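Long-range contacts in regulator of nonsense transcripts 2 (Homo sapiens, PDB 4CEM), which takes part in nonsense-mediated mRNA decay, probably as a scaffold whose MIF4G domains mediate contacts with other factors: residues A[31-40]-A[111-119]; A[121-132]-A[161-170]. All blocks are in the same frame, centred on the assembly; numbering follows the deposited sequence.

Contact 1. Residues A[31-40]-A[111-119]; sequences KNQNAPDSRP and SLFHQRYAD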
loop_
_atom_site.group_PDB
_atom_site.type_symbol
_atom_site.label_atom_id
_atom_site.label_comp_id
_atom_site.label_asym_id
_atom_site.label_seq_id
_atom_site.Cartn_x
_atom_site.Cartn_y
_atom_site.Cartn_z
ATOM N N LYS A 31 -4.876 -15.333 15.001
ATOM C CA LYS A 31 -5.826 -14.796 15.987
ATOM C C LYS A 31 -7.118 -14.297 15.366
ATOM O O LYS A 31 -8.203 -14.542 15.898
ATOM C CB LYS A 31 -5.209 -13.647 16.805
ATOM C CG LYS A 31 -4.819 -14.052 18.217
ATOM C CD LYS A 31 -4.717 -12.851 19.151
ATOM C CE LYS A 31 -5.160 -13.209 20.571
ATOM N NZ LYS A 31 -5.145 -12.018 21.470
ATOM N N ASN A 32 -7.001 -13.574 14.257
ATOM C CA ASN A 32 -8.166 -12.967 13.636
ATOM C C ASN A 32 -9.104 -13.998 13.019
ATOM O O ASN A 32 -10.313 -13.937 13.225
ATOM C CB ASN A 32 -7.737 -11.936 12.604
ATOM C CG ASN A 32 -7.216 -10.673 13.241
ATOM O OD1 ASN A 32 -7.616 -10.318 14.346
ATOM N ND2 ASN A 32 -6.325 -9.983 12.548
ATOM N N GLN A 33 -8.554 -14.954 12.285
ATOM C CA GLN A 33 -9.367 -16.013 11.704
ATOM C C GLN A 33 -10.037 -16.855 12.783
ATOM O O GLN A 33 -11.158 -17.328 12.591
ATOM C CB GLN A 33 -8.519 -16.909 10.806
ATOM C CG GLN A 33 -7.998 -16.204 9.572
ATOM C CD GLN A 33 -7.338 -17.151 8.594
ATOM O OE1 GLN A 33 -6.744 -18.156 8.983
ATOM N NE2 GLN A 33 -7.443 -16.834 7.313
ATOM N N ASN A 34 -9.361 -17.026 13.919
ATOM C CA ASN A 34 -9.894 -17.832 15.025
ATOM C C ASN A 34 -10.822 -17.065 15.980
ATOM O O ASN A 34 -11.380 -17.647 16.895
ATOM C CB ASN A 34 -8.742 -18.450 15.816
ATOM C CG ASN A 34 -9.102 -19.792 16.421
ATOM O OD1 ASN A 34 -9.522 -20.705 15.715
ATOM N ND2 ASN A 34 -8.917 -19.925 17.724
ATOM N N ALA A 35 -11.003 -15.768 15.746
ATOM C CA ALA A 35 -11.802 -14.894 16.620
ATOM C C ALA A 35 -13.229 -15.359 16.953
ATOM O O ALA A 35 -13.646 -15.284 18.111
ATOM C CB ALA A 35 -11.860 -13.490 16.027
ATOM N N PRO A 36 -13.994 -15.820 15.948
ATOM C CA PRO A 36 -15.410 -16.071 16.198
ATOM C C PRO A 36 -15.677 -16.908 17.433
ATOM O O PRO A 36 -16.446 -16.503 18.309
ATOM C CB PRO A 36 -15.857 -16.823 14.948
ATOM C CG PRO A 36 -14.962 -16.314 13.881
ATOM C CD PRO A 36 -13.636 -16.082 14.544
ATOM N N ASP A 37 -15.006 -18.047 17.520
ATOM C CA ASP A 37 -15.331 -19.038 18.535
ATOM C C ASP A 37 -15.091 -18.544 19.958
ATOM O O ASP A 37 -15.602 -19.147 20.895
ATOM C CB ASP A 37 -14.560 -20.334 18.281
ATOM C CG ASP A 37 -14.799 -20.888 16.885
ATOM O OD1 ASP A 37 -15.978 -21.025 16.488
ATOM O OD2 ASP A 37 -13.803 -21.174 16.183
ATOM N N SER A 38 -14.334 -17.459 20.128
ATOM C CA SER A 38 -14.077 -16.928 21.467
ATOM C C SER A 38 -14.181 -15.395 21.586
ATOM O O SER A 38 -13.313 -14.752 22.177
ATOM C CB SER A 38 -12.711 -17.409 21.967
ATOM O OG SER A 38 -11.665 -16.617 21.440
ATOM N N ARG A 39 -15.249 -14.815 21.044
ATOM C CA ARG A 39 -15.615 -13.453 21.401
ATOM C C ARG A 39 -16.262 -13.490 22.786
ATOM O O ARG A 39 -16.843 -14.509 23.165
ATOM C CB ARG A 39 -16.562 -12.844 20.363
ATOM C CG ARG A 39 -15.912 -12.685 19.001
ATOM C CD ARG A 39 -16.552 -11.586 18.189
ATOM N NE ARG A 39 -15.780 -11.234 16.991
ATOM C CZ ARG A 39 -15.905 -11.808 15.790
ATOM N NH1 ARG A 39 -16.759 -12.814 15.588
ATOM N NH2 ARG A 39 -15.168 -11.371 14.773
ATOM N N PRO A 40 -16.151 -12.397 23.559
ATOM C CA PRO A 40 -16.740 -12.411 24.903
ATOM C C PRO A 40 -18.267 -12.319 24.866
ATOM O O PRO A 40 -18.841 -12.058 23.813
ATOM C CB PRO A 40 -16.138 -11.167 25.575
ATOM C CG PRO A 40 -15.092 -10.646 24.633
ATOM C CD PRO A 40 -15.488 -11.117 23.273
ATOM N N SER A 111 -7.646 -5.206 14.785
ATOM C CA SER A 111 -7.665 -6.596 15.249
ATOM C C SER A 111 -8.306 -6.737 16.618
ATOM O O SER A 111 -8.970 -7.737 16.891
ATOM C CB SER A 111 -6.252 -7.188 15.278
ATOM O OG SER A 111 -5.665 -7.159 13.989
ATOM N N LEU A 112 -8.106 -5.759 17.496
ATOM C CA LEU A 112 -8.765 -5.804 18.802
ATOM C C LEU A 112 -10.285 -5.641 18.635
ATOM O O LEU A 112 -11.062 -6.322 19.299
ATOM C CB LEU A 112 -8.205 -4.744 19.750
ATOM C CG LEU A 112 -6.727 -4.817 20.146
ATOM C CD1 LEU A 112 -6.361 -3.591 20.968
ATOM C CD2 LEU A 112 -6.420 -6.090 20.914
ATOM N N PHE A 113 -10.702 -4.753 17.739
ATOM C CA PHE A 113 -12.126 -4.589 17.408
ATOM C C PHE A 113 -12.688 -5.887 16.860
ATOM O O PHE A 113 -13.666 -6.421 17.372
ATOM C CB PHE A 113 -12.329 -3.483 16.363
ATOM C CG PHE A 113 -12.595 -2.123 16.949
ATOM C CD1 PHE A 113 -13.859 -1.799 17.437
ATOM C CD2 PHE A 113 -11.595 -1.164 17.006
ATOM C CE1 PHE A 113 -14.117 -0.549 17.970
ATOM C CE2 PHE A 113 -11.846 0.090 17.541
ATOM C CZ PHE A 113 -13.109 0.398 18.023
ATOM N N HIS A 114 -12.044 -6.390 15.814
ATOM C CA HIS A 114 -12.479 -7.612 15.153
ATOM C C HIS A 114 -12.587 -8.760 16.104
ATOM O O HIS A 114 -13.545 -9.509 16.041
ATOM C CB HIS A 114 -11.520 -7.971 14.033
ATOM C CG HIS A 114 -11.808 -9.307 13.395
ATOM N ND1 HIS A 114 -12.944 -9.556 12.726
ATOM C CD2 HIS A 114 -11.051 -10.479 13.343
ATOM C CE1 HIS A 114 -12.922 -10.822 12.271
ATOM N NE2 HIS A 114 -11.759 -11.384 12.652
ATOM N N GLN A 115 -11.615 -8.897 17.005
ATOM C CA GLN A 115 -11.588 -10.026 17.941
ATOM C C GLN A 115 -12.642 -9.903 19.043
ATOM O O GLN A 115 -13.014 -10.906 19.658
ATOM C CB GLN A 115 -10.191 -10.211 18.553
ATOM C CG GLN A 115 -9.160 -10.780 17.584
ATOM C CD GLN A 115 -7.720 -10.541 18.028
ATOM O OE1 GLN A 115 -7.386 -10.699 19.200
ATOM N NE2 GLN A 115 -6.862 -10.173 17.088
ATOM N N ARG A 116 -13.119 -8.689 19.296
ATOM C CA ARG A 116 -14.142 -8.483 20.314
ATOM C C ARG A 116 -15.565 -8.410 19.744
ATOM O O ARG A 116 -16.487 -8.915 20.375
ATOM C CB ARG A 116 -13.843 -7.226 21.121
ATOM C CG ARG A 116 -14.690 -7.105 22.376
ATOM C CD ARG A 116 -14.093 -6.109 23.350
ATOM N NE ARG A 116 -13.016 -6.687 24.151
ATOM C CZ ARG A 116 -12.360 -6.033 25.110
ATOM N NH1 ARG A 116 -12.656 -4.766 25.399
ATOM N NH2 ARG A 116 -11.400 -6.645 25.790
ATOM N N TYR A 117 -15.719 -7.807 18.561
ATOM C CA TYR A 117 -17.031 -7.487 17.983
ATOM C C TYR A 117 -17.285 -8.076 16.588
ATOM O O TYR A 117 -16.632 -7.696 15.614
ATOM C CB TYR A 117 -17.185 -5.969 17.880
ATOM C CG TYR A 117 -16.933 -5.233 19.174
ATOM C CD1 TYR A 117 -17.921 -5.146 20.152
ATOM C CD2 TYR A 117 -15.722 -4.601 19.414
ATOM C CE1 TYR A 117 -17.701 -4.460 21.334
ATOM C CE2 TYR A 117 -15.498 -3.914 20.596
ATOM C CZ TYR A 117 -16.491 -3.850 21.548
ATOM O OH TYR A 117 -16.273 -3.177 22.717
ATOM N N ALA A 118 -18.274 -8.963 16.497
ATOM C CA ALA A 118 -18.691 -9.566 15.226
ATOM C C ALA A 118 -19.103 -8.558 14.153
ATOM O O ALA A 118 -18.913 -8.814 12.971
ATOM C CB ALA A 118 -19.815 -10.564 15.463
ATOM N N ASP A 119 -19.645 -7.413 14.554
ATOM C CA ASP A 119 -20.102 -6.394 13.595
ATOM C C ASP A 119 -18.991 -5.623 12.910
ATOM O O ASP A 119 -19.252 -4.897 11.947
ATOM C CB ASP A 119 -20.994 -5.357 14.288
ATOM C CG ASP A 119 -22.307 -5.925 14.733
ATOM O OD1 ASP A 119 -22.564 -7.113 14.456
ATOM O OD2 ASP A 119 -23.082 -5.181 15.373
#

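Contact 2. Residues A[121-132]-A[161-170]; sequences APSLLQVWKKHF and IFTDKEGLSL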
loop_
_atom_site.group_PDB
_atom_site.type_symbol
_atom_site.label_atom_id
_atom_site.label_comp_id
_atom_site.label_asym_id
_atom_site.label_seq_id
_atom_site.Cartn_x
_atom_site.Cartn_y
_atom_site.Cartn_z
ATOM N N ALA A 121 -15.952 -6.330 11.131
ATOM C CA ALA A 121 -15.404 -6.618 9.795
ATOM C C ALA A 121 -16.370 -6.246 8.671
ATOM O O ALA A 121 -15.970 -5.557 7.731
ATOM C CB ALA A 121 -14.973 -8.077 9.675
ATOM N N PRO A 122 -17.646 -6.677 8.770
ATOM C CA PRO A 122 -18.658 -6.299 7.760
ATOM C C PRO A 122 -18.844 -4.782 7.606
ATOM O O PRO A 122 -18.903 -4.279 6.481
ATOM C CB PRO A 122 -19.937 -6.942 8.290
ATOM C CG PRO A 122 -19.477 -8.062 9.160
ATOM C CD PRO A 122 -18.218 -7.559 9.804
ATOM N N SER A 123 -18.903 -4.063 8.726
ATOM C CA SER A 123 -18.951 -2.594 8.694
ATOM C C SER A 123 -17.708 -1.979 8.059
ATOM O O SER A 123 -17.826 -1.105 7.196
ATOM C CB SER A 123 -19.116 -2.033 10.101
ATOM O OG SER A 123 -20.053 -2.806 10.829
ATOM N N LEU A 124 -16.524 -2.428 8.483
ATOM C CA LEU A 124 -15.256 -1.912 7.931
ATOM C C LEU A 124 -15.220 -2.104 6.419
ATOM O O LEU A 124 -14.967 -1.159 5.664
ATOM C CB LEU A 124 -14.048 -2.602 8.579
ATOM C CG LEU A 124 -12.667 -2.008 8.261
ATOM C CD1 LEU A 124 -12.514 -0.630 8.883
ATOM C CD2 LEU A 124 -11.538 -2.925 8.719
ATOM N N LEU A 125 -15.494 -3.330 5.984
ATOM C CA LEU A 125 -15.548 -3.642 4.563
ATOM C C LEU A 125 -16.532 -2.723 3.869
ATOM O O LEU A 125 -16.176 -2.031 2.919
ATOM C CB LEU A 125 -15.971 -5.095 4.350
ATOM C CG LEU A 125 -16.187 -5.554 2.911
ATOM C CD1 LEU A 125 -14.895 -5.433 2.121
ATOM C CD2 LEU A 125 -16.722 -6.983 2.892
ATOM N N GLN A 126 -17.768 -2.708 4.358
ATOM C CA GLN A 126 -18.839 -1.962 3.703
ATOM C C GLN A 126 -18.484 -0.477 3.586
ATOM O O GLN A 126 -18.646 0.119 2.523
ATOM C CB GLN A 126 -20.166 -2.185 4.437
ATOM C CG GLN A 126 -21.381 -1.576 3.756
ATOM C CD GLN A 126 -21.902 -0.331 4.465
ATOM O OE1 GLN A 126 -22.238 0.698 3.684
ATOM N NE2 GLN A 126 -22.012 -0.297 5.699
ATOM N N VAL A 127 -17.933 0.090 4.653
ATOM C CA VAL A 127 -17.555 1.505 4.661
ATOM C C VAL A 127 -16.360 1.824 3.759
ATOM O O VAL A 127 -16.276 2.932 3.227
ATOM C CB VAL A 127 -17.266 2.009 6.090
ATOM C CG1 VAL A 127 -16.911 3.490 6.074
ATOM C CG2 VAL A 127 -18.472 1.770 6.984
ATOM N N TRP A 128 -15.437 0.877 3.595
ATOM C CA TRP A 128 -14.378 1.020 2.587
ATOM C C TRP A 128 -14.940 1.042 1.188
ATOM O O TRP A 128 -14.474 1.806 0.339
ATOM C CB TRP A 128 -13.343 -0.107 2.678
ATOM C CG TRP A 128 -12.222 0.135 3.658
ATOM C CD1 TRP A 128 -11.897 -0.618 4.775
ATOM C CD2 TRP A 128 -11.234 1.209 3.628
ATOM N NE1 TRP A 128 -10.815 -0.093 5.425
ATOM C CE2 TRP A 128 -10.367 1.000 4.790
ATOM C CE3 TRP A 128 -10.990 2.284 2.793
ATOM C CZ2 TRP A 128 -9.310 1.845 5.081
ATOM C CZ3 TRP A 128 -9.921 3.128 3.093
ATOM C CH2 TRP A 128 -9.099 2.913 4.212
ATOM N N LYS A 129 -15.925 0.190 0.915
ATOM C CA LYS A 129 -16.545 0.169 -0.411
ATOM C C LYS A 129 -17.214 1.509 -0.731
ATOM O O LYS A 129 -16.974 2.080 -1.795
ATOM C CB LYS A 129 -17.551 -0.969 -0.532
ATOM C CG LYS A 129 -16.943 -2.312 -0.875
ATOM C CD LYS A 129 -18.034 -3.369 -0.932
ATOM C CE LYS A 129 -17.488 -4.771 -1.130
ATOM N NZ LYS A 129 -18.469 -5.784 -0.652
ATOM N N LYS A 130 -18.038 2.009 0.188
ATOM C CA LYS A 130 -18.657 3.329 0.029
ATOM C C LYS A 130 -17.581 4.386 -0.209
ATOM O O LYS A 130 -17.716 5.239 -1.086
ATOM C CB LYS A 130 -19.477 3.726 1.268
ATOM C CG LYS A 130 -20.664 2.825 1.591
ATOM C CD LYS A 130 -21.794 2.963 0.582
ATOM C CE LYS A 130 -22.916 1.977 0.878
ATOM N NZ LYS A 130 -23.908 1.898 -0.234
ATOM N N HIS A 131 -16.508 4.319 0.571
ATOM C CA HIS A 131 -15.431 5.297 0.469
ATOM C C HIS A 131 -14.806 5.312 -0.904
ATOM O O HIS A 131 -14.461 6.376 -1.410
ATOM C CB HIS A 131 -14.384 5.033 1.549
ATOM C CG HIS A 131 -13.241 6.018 1.557
ATOM N ND1 HIS A 131 -13.208 7.080 2.380
ATOM C CD2 HIS A 131 -12.051 6.051 0.821
ATOM C CE1 HIS A 131 -12.060 7.766 2.182
ATOM N NE2 HIS A 131 -11.355 7.135 1.225
ATOM N N PHE A 132 -14.658 4.146 -1.529
ATOM C CA PHE A 132 -14.158 4.088 -2.908
ATOM C C PHE A 132 -15.236 4.451 -3.929
ATOM O O PHE A 132 -14.923 4.672 -5.095
ATOM C CB PHE A 132 -13.548 2.715 -3.236
ATOM C CG PHE A 132 -12.299 2.407 -2.458
ATOM C CD1 PHE A 132 -11.212 3.269 -2.494
ATOM C CD2 PHE A 132 -12.209 1.256 -1.687
ATOM C CE1 PHE A 132 -10.062 2.993 -1.773
ATOM C CE2 PHE A 132 -11.064 0.974 -0.964
ATOM C CZ PHE A 132 -9.988 1.843 -1.008
ATOM N N ILE A 161 -8.686 -10.097 8.848
ATOM C CA ILE A 161 -9.863 -9.342 9.269
ATOM C C ILE A 161 -10.909 -9.406 8.161
ATOM O O ILE A 161 -12.084 -9.660 8.424
ATOM C CB ILE A 161 -9.504 -7.885 9.619
ATOM C CG1 ILE A 161 -8.678 -7.859 10.914
ATOM C CG2 ILE A 161 -10.761 -7.042 9.791
ATOM C CD1 ILE A 161 -7.991 -6.544 11.197
ATOM N N PHE A 162 -10.470 -9.193 6.921
ATOM C CA PHE A 162 -11.256 -9.549 5.735
ATOM C C PHE A 162 -10.893 -10.948 5.237
ATOM O O PHE A 162 -9.731 -11.345 5.277
ATOM C CB PHE A 162 -11.008 -8.564 4.593
ATOM C CG PHE A 162 -11.343 -7.145 4.919
ATOM C CD1 PHE A 162 -12.314 -6.822 5.860
ATOM C CD2 PHE A 162 -10.707 -6.115 4.245
ATOM C CE1 PHE A 162 -12.610 -5.499 6.146
ATOM C CE2 PHE A 162 -11.009 -4.791 4.522
ATOM C CZ PHE A 162 -11.963 -4.486 5.476
ATOM N N THR A 163 -11.886 -11.672 4.728
ATOM C CA THR A 163 -11.658 -12.987 4.156
ATOM C C THR A 163 -10.956 -12.794 2.838
ATOM O O THR A 163 -10.936 -11.691 2.311
ATOM C CB THR A 163 -12.971 -13.739 3.892
ATOM O OG1 THR A 163 -13.756 -13.024 2.913
ATOM C CG2 THR A 163 -13.763 -13.934 5.192
ATOM N N ASP A 164 -10.380 -13.858 2.298
ATOM C CA ASP A 164 -9.687 -13.753 1.024
ATOM C C ASP A 164 -10.613 -13.177 -0.042
ATOM O O ASP A 164 -10.251 -12.204 -0.702
ATOM C CB ASP A 164 -9.151 -15.113 0.578
ATOM C CG ASP A 164 -7.936 -15.574 1.385
ATOM O OD1 ASP A 164 -7.481 -14.874 2.315
ATOM O OD2 ASP A 164 -7.426 -16.665 1.073
ATOM N N LYS A 165 -11.813 -13.753 -0.185
ATOM C CA LYS A 165 -12.793 -13.269 -1.174
ATOM C C LYS A 165 -13.004 -11.765 -1.042
ATOM O O LYS A 165 -12.702 -11.013 -1.962
ATOM C CB LYS A 165 -14.150 -13.960 -1.017
ATOM C CG LYS A 165 -14.196 -15.425 -1.412
ATOM C CD LYS A 165 -15.611 -15.978 -1.284
ATOM C CE LYS A 165 -15.740 -17.382 -1.878
ATOM N NZ LYS A 165 -17.152 -17.728 -2.226
ATOM N N GLU A 166 -13.503 -11.343 0.118
ATOM C CA GLU A 166 -13.858 -9.948 0.369
ATOM C C GLU A 166 -12.686 -9.018 0.079
ATOM O O GLU A 166 -12.792 -8.118 -0.755
ATOM C CB GLU A 166 -14.273 -9.762 1.832
ATOM C CG GLU A 166 -15.534 -10.507 2.271
ATOM C CD GLU A 166 -15.640 -10.654 3.793
ATOM O OE1 GLU A 166 -14.602 -10.538 4.497
ATOM O OE2 GLU A 166 -16.771 -10.903 4.288
ATOM N N GLY A 167 -11.568 -9.256 0.762
ATOM C CA GLY A 167 -10.397 -8.387 0.692
ATOM C C GLY A 167 -9.628 -8.427 -0.622
ATOM O O GLY A 167 -9.238 -7.378 -1.150
ATOM N N LEU A 168 -9.386 -9.622 -1.155
ATOM C CA LEU A 168 -8.663 -9.728 -2.429
ATOM C C LEU A 168 -9.471 -9.038 -3.519
ATOM O O LEU A 168 -8.944 -8.225 -4.284
ATOM C CB LEU A 168 -8.390 -11.186 -2.825
ATOM C CG LEU A 168 -7.421 -11.982 -1.941
ATOM C CD1 LEU A 168 -7.399 -13.440 -2.377
ATOM C CD2 LEU A 168 -6.027 -11.376 -1.971
ATOM N N SER A 169 -10.757 -9.363 -3.563
ATOM C CA SER A 169 -11.692 -8.758 -4.502
ATOM C C SER A 169 -11.660 -7.238 -4.406
ATOM O O SER A 169 -11.560 -6.555 -5.416
ATOM C CB SER A 169 -13.105 -9.278 -4.235
ATOM O OG SER A 169 -14.064 -8.493 -4.904
ATOM N N LEU A 170 -11.719 -6.710 -3.190
ATOM C CA LEU A 170 -11.672 -5.267 -2.997
ATOM C C LEU A 170 -10.366 -4.645 -3.498
ATOM O O LEU A 170 -10.390 -3.589 -4.121
ATOM C CB LEU A 170 -11.876 -4.928 -1.529
ATOM C CG LEU A 170 -12.099 -3.447 -1.244
ATOM C CD1 LEU A 170 -13.528 -3.063 -1.591
ATOM C CD2 LEU A 170 -11.782 -3.135 0.212
#

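Contact 1. Residues A[31-40]-A[111-119]
A polar contact between Asn32, Arg39 and the helix end carrying His114 and Gln115 joins the end of helix 6-33 and the loop after it to the last turn of helix 103-116, so that the long N-terminal helix is tied to the helical MIF4G body. Arg39 supplies the centre. Its chain runs extended from CG to NE (chi3 169°), which carries the guanidinium past the carbonyls at the helix end. There NE and NH2, side-on, both donate to His114 O, at 3.0 Å from NE and 2.8 Å from NH2, with the oxygen in the guanidinium plane. Ala118 CA lies over the centre of one guanidinium face, while Ala35 CB touches the opposite face near its rim. NH2 also sits over a face of the His114 ring, whose plane stands nearly perpendicular to the guanidinium. Asn32 makes the second group of bonds: its backbone O receives His114 NE2 at 3.0 Å, from above the carbonyl plane, and Ala35 N reaches the same oxygen from the opposite face. Asn32 OD1 takes a straighter bond from Gln115 NE2 (2.8 Å, 164°), the two amides being turned 55° apart. A methionine in place of Arg39 would probably leave His114 O without both of its donors across the contact and the carbonyl end of helix 103-116 without the charge that Arg39 brings to it. Since the C-terminal end of a helix tends to carry partial negative charge, the guanidinium is likely to be favoured electrostatically as well as by its paired bonds.

Contact 2. Residues A[121-132]-A[161-170]
Phe162 pushes its ring against helix 120-137 from the turn that leads into helix 164-181, and the packing is mainly apolar. CB and CG make no close approach to segment 121-132; the side chain sets out with CG anti to the carbonyl carbon (chi1 -59°), a setting that carries the far rim of the ring, CE1 and CZ, to the neighbouring helix. CE1 lies 3.6 Å from Leu125 N, with Ala121 O at the ring edge and Leu125 CB close by. CZ, at the tip, meets Leu124 CD2 at 3.6 Å, and Trp128 CD1 approaches it in the plane of the phenyl ring. Leu124 and Trp128 each cross the phenylalanine at about a right angle. Beside the ring, Ala121 CB rests on Ile161 O, and the Ile161 CG2 branch touches Leu124 CD2.

The two helices run nearly parallel, 19° between their directions, with helix 143-158 between them in the chain, consistent with the all-helical, HEAT-like stacking of MIF4G domains. Thr163 and Glu166 form a capping box at the start of helix 164-181, with Glu166 N donating to Thr163 OG1 and Thr163 N to Glu166 OE1 (3.0 Å). The aliphatic part of Glu166 meanwhile lies against Leu125 CD2, with CG at 3.8 Å.

One turn further on, Leu170 enters as a knob among Leu125, Trp128, Lys129 and Phe132. Its CD1 branch meets Lys129 CG at 3.6 Å, whereas CD2 faces Leu125 CD1 and Trp128 CB and touches the edge of the Phe132 ring, 4.3 Å from Phe132 CE2.

Contacts 1 and 2 lie in series along the chain and on the same side of its centre, their own centres about 16 Å apart. Helix 103-116 is followed directly by helix 120-137, so the partner of the N-terminal helix in contact 1 leads into the first helix of contact 2. They also meet in space through Ile161, whose CD1 packs 3.7 Å from Ser111 OG, a hydroxyl hydrogen-bonded to Val107 O. The His114 ring reaches toward the same place, with ND1 4.0 Å from Ala121 CB. The partly buried polar contact 1 thus borders the buried, mainly apolar contact 2.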